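PDB 5O15: AmbC from Sorangium cellulosum, which acts as a bifunctional dehydratase-cyclase domain in ambruticin biosynthesis, probably removing water from a polyketide intermediate and then closing an oxygen heterocycle. Local coordinates for residues 77-88 with 130-140; 31-42 with 95-106. All blocks are in the same frame, centred on the assembly; numbering follows the deposited sequence. Where two conformers were deposited one is given.

Contact 1 of 2, residues 77-88 with 130-140; sequences LPSVSELTIEAP and AHARGVLGAAP
Glu82 and Thr84 of strand 79-85 form antiparallel hydrogen-bonded pairs with Val135 and Arg133 of strand 130-137; the strand directions differ by 151°. Ser81 and Glu82 both face Val135, a classic beta bulge: Val135 O takes a nearly straight bond from Glu82 N (3.1 Å) and a weak one from Ser81 N. Gly134 lies opposite Leu83, where a CB would run into Glu82 O. Beyond strand 79-85, His131 O receives Glu86 N at 2.7 Å. The His131 side chain adds a second tie: CG lies beside the backbone N (chi1 -60°), and ND1 donates to Ala87 O at 2.9 Å, the oxygen in the ring plane but the donor above the carbonyl plane. NE2 bonds Ser118 OG, and the ring lies almost parallel to Phe64. A leucine here would probably leave Ala87 O without this donor, Ser118 OG without its ring partner and the chain at 87-88 less firmly held. On the Val80 face, Leu136 CD2 meets Val80 CG2 at 3.9 Å, while Leu136 CB is 3.6 Å from Leu77 CD1. Just past the strand end, water 3 donates to Glu86 OE1 and accepts from Arg133 NH2. This antiparallel pair belongs to a double hotdog fold, strand 79-85 also bonding strand 236-247; aliphatic branches pack toward helix 61-75, the Thr84 and Arg133 face is largely polar despite Val135, and the imidazole, bonded at both nitrogens, ties the pairing to strand 112-120.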
loop_
_atom_site.group_PDB
_atom_site.type_symbol
_atom_site.label_atom_id
_atom_site.label_comp_id
_atom_site.label_asym_id
_atom_site.label_seq_id
_atom_site.Cartn_x
_atom_site.Cartn_y
_atom_site.Cartn_z
ATOM N N LEU A 77 -4.752 17.225 -7.065
ATOM C CA LEU A 77 -3.392 17.299 -6.590
ATOM C C LEU A 77 -2.636 16.040 -7.004
ATOM O O LEU A 77 -3.227 14.963 -7.045
ATOM C CB LEU A 77 -3.347 17.429 -5.065
ATOM C CG LEU A 77 -3.814 18.781 -4.523
ATOM C CD1 LEU A 77 -3.941 18.760 -2.985
ATOM C CD2 LEU A 77 -2.850 19.875 -4.981
ATOM N N PRO A 78 -1.332 16.150 -7.271
ATOM C CA PRO A 78 -0.619 15.024 -7.883
ATOM C C PRO A 78 -0.069 13.993 -6.924
ATOM O O PRO A 78 0.378 12.933 -7.403
ATOM C CB PRO A 78 0.511 15.721 -8.655
ATOM C CG PRO A 78 0.783 16.957 -7.882
ATOM C CD PRO A 78 -0.576 17.427 -7.380
ATOM N N SER A 79 -0.026 14.247 -5.626
ATOM C CA SER A 79 0.721 13.374 -4.738
ATOM C C SER A 79 0.103 13.315 -3.347
ATOM O O SER A 79 -0.558 14.276 -2.876
ATOM C CB SER A 79 2.142 13.906 -4.641
ATOM O OG SER A 79 2.961 13.029 -3.922
ATOM N N VAL A 80 0.332 12.179 -2.687
ATOM C CA VAL A 80 0.149 12.017 -1.261
ATOM C C VAL A 80 1.467 12.393 -0.612
ATOM O O VAL A 80 2.442 11.637 -0.649
ATOM C CB VAL A 80 -0.277 10.595 -0.919
ATOM C CG1 VAL A 80 -0.460 10.430 0.573
ATOM C CG2 VAL A 80 -1.527 10.242 -1.688
ATOM N N SER A 81 1.517 13.595 -0.045
ATOM C CA SER A 81 2.740 14.053 0.578
ATOM C C SER A 81 3.054 13.264 1.848
ATOM O O SER A 81 4.211 12.894 2.079
ATOM C CB SER A 81 2.576 15.534 0.892
ATOM O OG SER A 81 3.619 16.004 1.726
ATOM N N GLU A 82 2.058 13.000 2.680
ATOM C CA GLU A 82 2.264 12.218 3.893
ATOM C C GLU A 82 1.003 11.424 4.175
ATOM O O GLU A 82 -0.105 11.915 3.918
ATOM C CB GLU A 82 2.561 13.106 5.112
ATOM C CG GLU A 82 3.752 14.055 4.975
ATOM C CD GLU A 82 5.082 13.329 4.765
ATOM O OE1 GLU A 82 5.193 12.122 5.123
ATOM O OE2 GLU A 82 6.031 13.974 4.233
ATOM N N LEU A 83 1.181 10.213 4.690
ATOM C CA LEU A 83 0.091 9.377 5.148
ATOM C C LEU A 83 0.569 8.648 6.396
ATOM O O LEU A 83 1.630 8.021 6.393
ATOM C CB LEU A 83 -0.352 8.400 4.046
ATOM C CG LEU A 83 -1.592 7.551 4.388
ATOM C CD1 LEU A 83 -2.394 7.157 3.150
ATOM C CD2 LEU A 83 -1.302 6.319 5.211
ATOM N N THR A 84 -0.214 8.736 7.451
ATOM C CA THR A 84 0.004 8.000 8.680
ATOM C C THR A 84 -1.156 7.042 8.847
ATOM O O THR A 84 -2.304 7.403 8.582
ATOM C CB THR A 84 0.065 8.935 9.889
ATOM O OG1 THR A 84 1.100 9.902 9.686
ATOM C CG2 THR A 84 0.379 8.147 11.161
ATOM N N ILE A 85 -0.839 5.804 9.217
ATOM C CA ILE A 85 -1.851 4.809 9.519
ATOM C C ILE A 85 -2.083 4.846 11.024
ATOM O O ILE A 85 -1.152 4.681 11.809
ATOM C CB ILE A 85 -1.432 3.416 9.043
ATOM C CG1 ILE A 85 -1.193 3.467 7.523
ATOM C CG2 ILE A 85 -2.507 2.419 9.429
ATOM C CD1 ILE A 85 -0.710 2.176 6.918
ATOM N N GLU A 86 -3.323 5.052 11.429
ATOM C CA GLU A 86 -3.656 5.179 12.846
ATOM C C GLU A 86 -4.257 3.920 13.437
ATOM O O GLU A 86 -3.999 3.610 14.610
ATOM C CB GLU A 86 -4.643 6.328 13.055
ATOM C CG GLU A 86 -4.094 7.674 12.692
ATOM C CD GLU A 86 -4.957 8.794 13.188
ATOM O OE1 GLU A 86 -6.040 8.530 13.766
ATOM O OE2 GLU A 86 -4.518 9.933 13.011
ATOM N N ALA A 87 -5.101 3.227 12.678
ATOM C CA ALA A 87 -5.726 1.991 13.147
ATOM C C ALA A 87 -6.084 1.109 11.967
ATOM O O ALA A 87 -6.565 1.629 10.950
ATOM C CB ALA A 87 -7.013 2.347 13.896
ATOM N N PRO A 88 -5.938 -0.203 12.102
ATOM C CA PRO A 88 -6.277 -1.107 10.996
ATOM C C PRO A 88 -7.784 -1.197 10.796
ATOM O O PRO A 88 -8.596 -0.827 11.641
ATOM C CB PRO A 88 -5.704 -2.457 11.434
ATOM C CG PRO A 88 -5.649 -2.372 12.920
ATOM C CD PRO A 88 -5.422 -0.926 13.275
ATOM N N ALA A 130 -11.389 6.243 12.296
ATOM C CA ALA A 130 -10.320 6.811 11.483
ATOM C C ALA A 130 -9.222 5.772 11.298
ATOM O O ALA A 130 -8.747 5.174 12.265
ATOM C CB ALA A 130 -9.720 8.021 12.177
ATOM N N HIS A 131 -8.832 5.531 10.056
ATOM C CA HIS A 131 -7.750 4.610 9.784
ATOM C C HIS A 131 -6.461 5.291 9.387
ATOM O O HIS A 131 -5.391 4.767 9.714
ATOM C CB HIS A 131 -8.172 3.628 8.688
ATOM C CG HIS A 131 -9.362 2.818 9.060
ATOM N ND1 HIS A 131 -9.322 1.872 10.055
ATOM C CD2 HIS A 131 -10.646 2.862 8.633
ATOM C CE1 HIS A 131 -10.530 1.354 10.217
ATOM N NE2 HIS A 131 -11.351 1.929 9.356
ATOM N N ALA A 132 -6.528 6.439 8.707
ATOM C CA ALA A 132 -5.347 7.048 8.124
ATOM C C ALA A 132 -5.615 8.537 8.018
ATOM O O ALA A 132 -6.754 8.969 7.862
ATOM C CB ALA A 132 -5.005 6.492 6.735
ATOM N N ARG A 133 -4.551 9.315 8.120
ATOM C CA ARG A 133 -4.597 10.748 7.949
ATOM C C ARG A 133 -3.360 11.192 7.228
ATOM O O ARG A 133 -2.353 10.503 7.231
ATOM C CB ARG A 133 -4.591 11.461 9.315
ATOM C CG ARG A 133 -5.775 11.190 10.171
ATOM C CD ARG A 133 -5.749 11.987 11.482
ATOM N NE ARG A 133 -6.977 11.687 12.225
ATOM C CZ ARG A 133 -8.151 12.258 11.968
ATOM N NH1 ARG A 133 -8.242 13.197 11.031
ATOM N NH2 ARG A 133 -9.220 11.916 12.672
ATOM N N GLY A 134 -3.409 12.363 6.635
ATOM C CA GLY A 134 -2.209 12.850 6.012
ATOM C C GLY A 134 -2.432 14.148 5.296
ATOM O O GLY A 134 -3.348 14.918 5.614
ATOM N N VAL A 135 -1.593 14.394 4.303
ATOM C CA VAL A 135 -1.599 15.625 3.541
ATOM C C VAL A 135 -1.386 15.276 2.074
ATOM O O VAL A 135 -0.522 14.435 1.752
ATOM C CB VAL A 135 -0.490 16.576 4.033
ATOM C CG1 VAL A 135 -0.455 17.838 3.206
ATOM C CG2 VAL A 135 -0.637 16.867 5.512
ATOM N N LEU A 136 -2.174 15.865 1.183
ATOM C CA LEU A 136 -2.033 15.834 -0.269
ATOM C C LEU A 136 -1.260 17.055 -0.735
ATOM O O LEU A 136 -1.408 18.144 -0.140
ATOM C CB LEU A 136 -3.409 15.799 -0.925
ATOM C CG LEU A 136 -4.359 14.704 -0.433
ATOM C CD1 LEU A 136 -5.751 14.829 -1.090
ATOM C CD2 LEU A 136 -3.764 13.304 -0.662
ATOM N N GLY A 137 -0.513 16.950 -1.820
ATOM C CA GLY A 137 0.281 18.084 -2.229
ATOM C C GLY A 137 0.940 17.897 -3.566
ATOM O O GLY A 137 0.567 17.036 -4.360
ATOM N N ALA A 138 1.938 18.734 -3.804
ATOM C CA ALA A 138 2.711 18.702 -5.039
ATOM C C ALA A 138 3.583 17.450 -5.111
ATOM O O ALA A 138 3.969 16.877 -4.094
ATOM C CB ALA A 138 3.578 19.960 -5.125
ATOM N N ALA A 139 3.921 17.036 -6.339
ATOM C CA ALA A 139 4.668 15.799 -6.526
ATOM C C ALA A 139 6.159 16.044 -6.319
ATOM O O ALA A 139 6.673 17.133 -6.605
ATOM C CB ALA A 139 4.435 15.242 -7.922
ATOM N N PRO A 140 6.871 15.052 -5.819
ATOM C CA PRO A 140 8.310 15.177 -5.626
ATOM C C PRO A 140 8.995 14.978 -6.964
ATOM O O PRO A 140 8.353 14.684 -7.978
ATOM C CB PRO A 140 8.615 14.014 -4.690
ATOM C CG PRO A 140 7.648 12.979 -5.111
ATOM C CD PRO A 140 6.377 13.752 -5.348
HETATM O O HOH W 1 4.508 14.555 -2.353
HETATM O O HOH W 2 -0.617 12.396 9.273
HETATM O O HOH W 3 -7.941 9.754 14.796
#

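Contact 2 of 2, residues 31-42 with 95-106; sequences RDGYVLSGRLST and GAVTLQVTVEAL
Tyr34 pairs with Val103, Leu36 with Val101, Gly38 with Leu99 and Leu40 with Val97, an unbroken antiparallel ladder in which strands 34-41 and 96-103 run at 154° to each other. Thr42 N continues it one step further, reaching Gly95 O at 2.9 Å. At the other end Asp32 can be followed outward. Its CB rests against Ala105 CB at 3.9 Å. CG, anti to the backbone N (chi1 -178°), carries the carboxylate over Ala105 CA to the start of Leu106. There OD2 accepts Leu106 N at 3.0 Å, the donor standing well above the carboxylate plane, and the same oxygen accepts a hydrogen bond from water 5, which also donates to Leu106 O. OD1 turns to a salt bridge with Arg112 of the neighbouring strand 112-120. On the face of Leu36 and Val101 the contacts are aliphatic: Leu36 CD1 lies 4.0 Å from Val103 CG2, and Leu40 CB lies 3.9 Å from Val97 CG2. Helix 61-75 covers this layer, with Ala74 on Leu36 and Ala71 on Val101, as expected for the helix wrapped by the sheet of a hotdog fold. The reverse face is mixed. Val35 CG1 leans on the CG and CD of Gln100, water 6 joins Ser37 OG, Leu99 O and Gln100 NE2, and the extended Arg39 lays one face of its guanidinium over the Ala96 methyl, displaced from its centre, Arg39 CZ 3.4 Å from Ala96 CB. Aliphatic branches thus bury one side against the helix, the other side mixes Val35 and Ala96 with water and flat polar groups, and the Asp32 carboxylate joins the backbone of Leu106 to Arg112 just past the end of the ladder.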
loop_
_atom_site.group_PDB
_atom_site.type_symbol
_atom_site.label_atom_id
_atom_site.label_comp_id
_atom_site.label_asym_id
_atom_site.label_seq_id
_atom_site.Cartn_x
_atom_site.Cartn_y
_atom_site.Cartn_z
ATOM N N ARG A 31 -17.596 25.408 2.193
ATOM C CA ARG A 31 -16.180 25.548 2.534
ATOM C C ARG A 31 -15.376 24.827 1.452
ATOM O O ARG A 31 -15.930 24.084 0.633
ATOM C CB ARG A 31 -15.887 24.960 3.916
ATOM C CG ARG A 31 -16.270 23.492 4.096
ATOM C CD ARG A 31 -15.992 23.054 5.551
ATOM N NE ARG A 31 -16.602 21.771 5.909
ATOM C CZ ARG A 31 -16.007 20.593 5.875
ATOM N NH1 ARG A 31 -14.747 20.488 5.482
ATOM N NH2 ARG A 31 -16.700 19.528 6.240
ATOM N N ASP A 32 -14.077 25.104 1.428
ATOM C CA ASP A 32 -13.159 24.427 0.507
ATOM C C ASP A 32 -12.852 23.054 1.075
ATOM O O ASP A 32 -12.029 22.903 1.983
ATOM C CB ASP A 32 -11.881 25.234 0.338
ATOM C CG ASP A 32 -10.904 24.588 -0.657
ATOM O OD1 ASP A 32 -11.321 23.678 -1.379
ATOM O OD2 ASP A 32 -9.729 25.008 -0.740
ATOM N N GLY A 33 -13.566 22.070 0.576
ATOM C CA GLY A 33 -13.324 20.700 1.014
ATOM C C GLY A 33 -14.099 19.738 0.147
ATOM O O GLY A 33 -14.920 20.124 -0.684
ATOM N N TYR A 34 -13.835 18.457 0.378
ATOM C CA TYR A 34 -14.462 17.375 -0.368
ATOM C C TYR A 34 -14.781 16.236 0.579
ATOM O O TYR A 34 -14.079 16.015 1.566
ATOM C CB TYR A 34 -13.575 16.790 -1.474
ATOM C CG TYR A 34 -13.249 17.763 -2.578
ATOM C CD1 TYR A 34 -12.304 18.764 -2.409
ATOM C CD2 TYR A 34 -13.807 17.605 -3.833
ATOM C CE1 TYR A 34 -11.975 19.628 -3.448
ATOM C CE2 TYR A 34 -13.483 18.466 -4.883
ATOM C CZ TYR A 34 -12.563 19.458 -4.694
ATOM O OH TYR A 34 -12.237 20.289 -5.742
ATOM N N VAL A 35 -15.803 15.459 0.218
ATOM C CA VAL A 35 -16.200 14.252 0.942
ATOM C C VAL A 35 -16.438 13.150 -0.078
ATOM O O VAL A 35 -17.376 13.226 -0.879
ATOM C CB VAL A 35 -17.442 14.471 1.817
ATOM C CG1 VAL A 35 -17.799 13.193 2.548
ATOM C CG2 VAL A 35 -17.180 15.582 2.808
ATOM N N LEU A 36 -15.605 12.118 -0.033
ATOM C CA LEU A 36 -15.721 10.965 -0.909
ATOM C C LEU A 36 -16.305 9.817 -0.105
ATOM O O LEU A 36 -15.853 9.542 1.004
ATOM C CB LEU A 36 -14.360 10.540 -1.478
ATOM C CG LEU A 36 -13.664 11.573 -2.348
ATOM C CD1 LEU A 36 -12.886 12.583 -1.559
ATOM C CD2 LEU A 36 -12.746 10.938 -3.348
ATOM N N SER A 37 -17.297 9.149 -0.669
ATOM C CA SER A 37 -17.981 8.077 0.025
ATOM C C SER A 37 -17.980 6.824 -0.836
ATOM O O SER A 37 -18.003 6.906 -2.064
ATOM C CB SER A 37 -19.440 8.465 0.309
ATOM O OG SER A 37 -19.514 9.611 1.119
ATOM N N GLY A 38 -18.006 5.676 -0.183
ATOM C CA GLY A 38 -18.147 4.452 -0.934
ATOM C C GLY A 38 -18.330 3.265 -0.028
ATOM O O GLY A 38 -18.685 3.391 1.146
ATOM N N ARG A 39 -18.111 2.091 -0.610
ATOM C CA ARG A 39 -18.401 0.838 0.065
ATOM C C ARG A 39 -17.369 -0.182 -0.379
ATOM O O ARG A 39 -17.046 -0.268 -1.567
ATOM C CB ARG A 39 -19.772 0.306 -0.360
ATOM C CG ARG A 39 -20.279 -0.888 0.416
ATOM C CD ARG A 39 -21.785 -1.016 0.201
ATOM N NE ARG A 39 -22.338 -2.244 0.768
ATOM C CZ ARG A 39 -22.337 -3.425 0.155
ATOM N NH1 ARG A 39 -21.801 -3.555 -1.054
ATOM N NH2 ARG A 39 -22.868 -4.486 0.753
ATOM N N LEU A 40 -16.871 -0.956 0.571
ATOM C CA LEU A 40 -15.923 -2.029 0.299
ATOM C C LEU A 40 -16.578 -3.331 0.738
ATOM O O LEU A 40 -16.705 -3.594 1.939
ATOM C CB LEU A 40 -14.641 -1.758 1.066
ATOM C CG LEU A 40 -13.389 -2.394 0.505
ATOM C CD1 LEU A 40 -12.173 -1.852 1.233
ATOM C CD2 LEU A 40 -13.481 -3.893 0.611
ATOM N N SER A 41 -17.015 -4.131 -0.231
ATOM C CA SER A 41 -17.612 -5.437 0.036
ATOM C C SER A 41 -16.568 -6.542 -0.065
ATOM O O SER A 41 -15.850 -6.623 -1.064
ATOM C CB SER A 41 -18.690 -5.735 -0.997
ATOM O OG SER A 41 -19.063 -7.096 -0.958
ATOM N N THR A 42 -16.499 -7.395 0.959
ATOM C CA THR A 42 -15.601 -8.540 0.924
ATOM C C THR A 42 -16.201 -9.716 0.164
ATOM O O THR A 42 -15.531 -10.747 0.011
ATOM C CB THR A 42 -15.191 -8.976 2.342
ATOM O OG1 THR A 42 -16.336 -9.473 3.059
ATOM C CG2 THR A 42 -14.508 -7.831 3.135
ATOM N N GLY A 95 -19.257 -9.488 4.267
ATOM C CA GLY A 95 -20.019 -8.284 4.509
ATOM C C GLY A 95 -19.347 -7.114 3.850
ATOM O O GLY A 95 -18.570 -7.267 2.914
ATOM N N ALA A 96 -19.667 -5.925 4.343
ATOM C CA ALA A 96 -19.146 -4.711 3.729
ATOM C C ALA A 96 -18.938 -3.640 4.780
ATOM O O ALA A 96 -19.559 -3.656 5.847
ATOM C CB ALA A 96 -20.087 -4.204 2.638
ATOM N N VAL A 97 -18.027 -2.729 4.472
ATOM C CA VAL A 97 -17.841 -1.527 5.261
ATOM C C VAL A 97 -18.105 -0.330 4.364
ATOM O O VAL A 97 -17.850 -0.345 3.157
ATOM C CB VAL A 97 -16.449 -1.418 5.923
ATOM C CG1 VAL A 97 -16.205 -2.574 6.870
ATOM C CG2 VAL A 97 -15.388 -1.367 4.872
ATOM N N THR A 98 -18.625 0.712 4.970
ATOM C CA THR A 98 -18.763 1.986 4.305
ATOM C C THR A 98 -17.475 2.762 4.532
ATOM O O THR A 98 -16.881 2.704 5.614
ATOM C CB THR A 98 -19.962 2.756 4.888
ATOM O OG1 THR A 98 -21.144 1.972 4.736
ATOM C CG2 THR A 98 -20.203 4.028 4.145
ATOM N N LEU A 99 -17.057 3.497 3.513
ATOM C CA LEU A 99 -15.837 4.282 3.548
ATOM C C LEU A 99 -16.157 5.763 3.428
ATOM O O LEU A 99 -17.142 6.165 2.789
ATOM C CB LEU A 99 -14.956 3.923 2.352
ATOM C CG LEU A 99 -14.508 2.468 2.246
ATOM C CD1 LEU A 99 -13.691 2.269 0.972
ATOM C CD2 LEU A 99 -13.680 2.134 3.442
ATOM N N GLN A 100 -15.263 6.578 3.989
ATOM C CA GLN A 100 -15.348 8.017 3.767
ATOM C C GLN A 100 -13.937 8.565 3.716
ATOM O O GLN A 100 -13.115 8.240 4.576
ATOM C CB GLN A 100 -16.145 8.718 4.859
ATOM C CG GLN A 100 -16.502 10.144 4.489
ATOM C CD GLN A 100 -17.403 10.804 5.488
ATOM O OE1 GLN A 100 -17.048 11.829 6.078
ATOM N NE2 GLN A 100 -18.583 10.246 5.665
ATOM N N VAL A 101 -13.656 9.390 2.721
ATOM C CA VAL A 101 -12.419 10.142 2.676
ATOM C C VAL A 101 -12.789 11.608 2.789
ATOM O O VAL A 101 -13.559 12.124 1.977
ATOM C CB VAL A 101 -11.615 9.891 1.403
ATOM C CG1 VAL A 101 -10.323 10.620 1.504
ATOM C CG2 VAL A 101 -11.367 8.357 1.208
ATOM N N THR A 102 -12.252 12.265 3.802
ATOM C CA THR A 102 -12.472 13.695 4.017
ATOM C C THR A 102 -11.242 14.428 3.505
ATOM O O THR A 102 -10.105 14.014 3.744
ATOM C CB THR A 102 -12.796 13.992 5.506
ATOM O OG1 THR A 102 -11.780 13.532 6.369
ATOM C CG2 THR A 102 -14.050 13.330 5.940
ATOM N N VAL A 103 -11.463 15.542 2.793
ATOM C CA VAL A 103 -10.374 16.354 2.287
ATOM C C VAL A 103 -10.630 17.786 2.722
ATOM O O VAL A 103 -11.728 18.326 2.486
ATOM C CB VAL A 103 -10.230 16.259 0.755
ATOM C CG1 VAL A 103 -8.966 17.015 0.305
ATOM C CG2 VAL A 103 -10.130 14.794 0.288
ATOM N N GLU A 104 -9.606 18.419 3.270
ATOM C CA GLU A 104 -9.686 19.744 3.856
ATOM C C GLU A 104 -9.245 20.787 2.841
ATOM O O GLU A 104 -8.927 20.520 1.680
ATOM C CB GLU A 104 -8.817 19.792 5.113
ATOM C CG GLU A 104 -9.148 18.754 6.177
ATOM C CD GLU A 104 -10.603 18.776 6.556
ATOM O OE1 GLU A 104 -11.118 19.879 6.801
ATOM O OE2 GLU A 104 -11.257 17.706 6.596
ATOM N N ALA A 105 -9.278 22.043 3.303
ATOM C CA ALA A 105 -9.022 23.182 2.421
ATOM C C ALA A 105 -7.576 23.257 1.931
ATOM O O ALA A 105 -6.637 22.893 2.632
ATOM C CB ALA A 105 -9.346 24.490 3.149
ATOM N N LEU A 106 -7.421 23.772 0.716
ATOM C CA LEU A 106 -6.103 24.029 0.152
ATOM C C LEU A 106 -5.449 25.174 0.895
ATOM O O LEU A 106 -6.016 26.272 0.976
ATOM C CB LEU A 106 -6.259 24.398 -1.319
ATOM C CG LEU A 106 -4.953 24.479 -2.102
ATOM C CD1 LEU A 106 -4.360 23.089 -2.381
ATOM C CD2 LEU A 106 -5.167 25.209 -3.403
HETATM O O HOH W 4 -13.411 17.919 4.990
HETATM O O HOH W 5 -8.672 27.087 0.508
HETATM O O HOH W 6 -19.182 8.230 3.487
#

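Of the strands in the two contacts, 34-41 comes first in the chain, followed by helix 61-75 and strand 79-85. Strand 96-103 then returns to strand 34-41, so contact 2 closes a loop that holds the helix and the first strand of contact 1. The chain continues through strand 112-120 to strand 129-137, which turns back to strand 79-85 and closes contact 1 around strand 96-103. The two loops therefore cross rather than nest. Strand 112-120 fills the space in the sheet between the contacts, and Leu136 CD1 still reaches Val103 CG1 at 4.1 Å. Contact 2 lies toward the outer edge of the first half of the double hotdog; contact 1 adjoins strand 236-247 of the second.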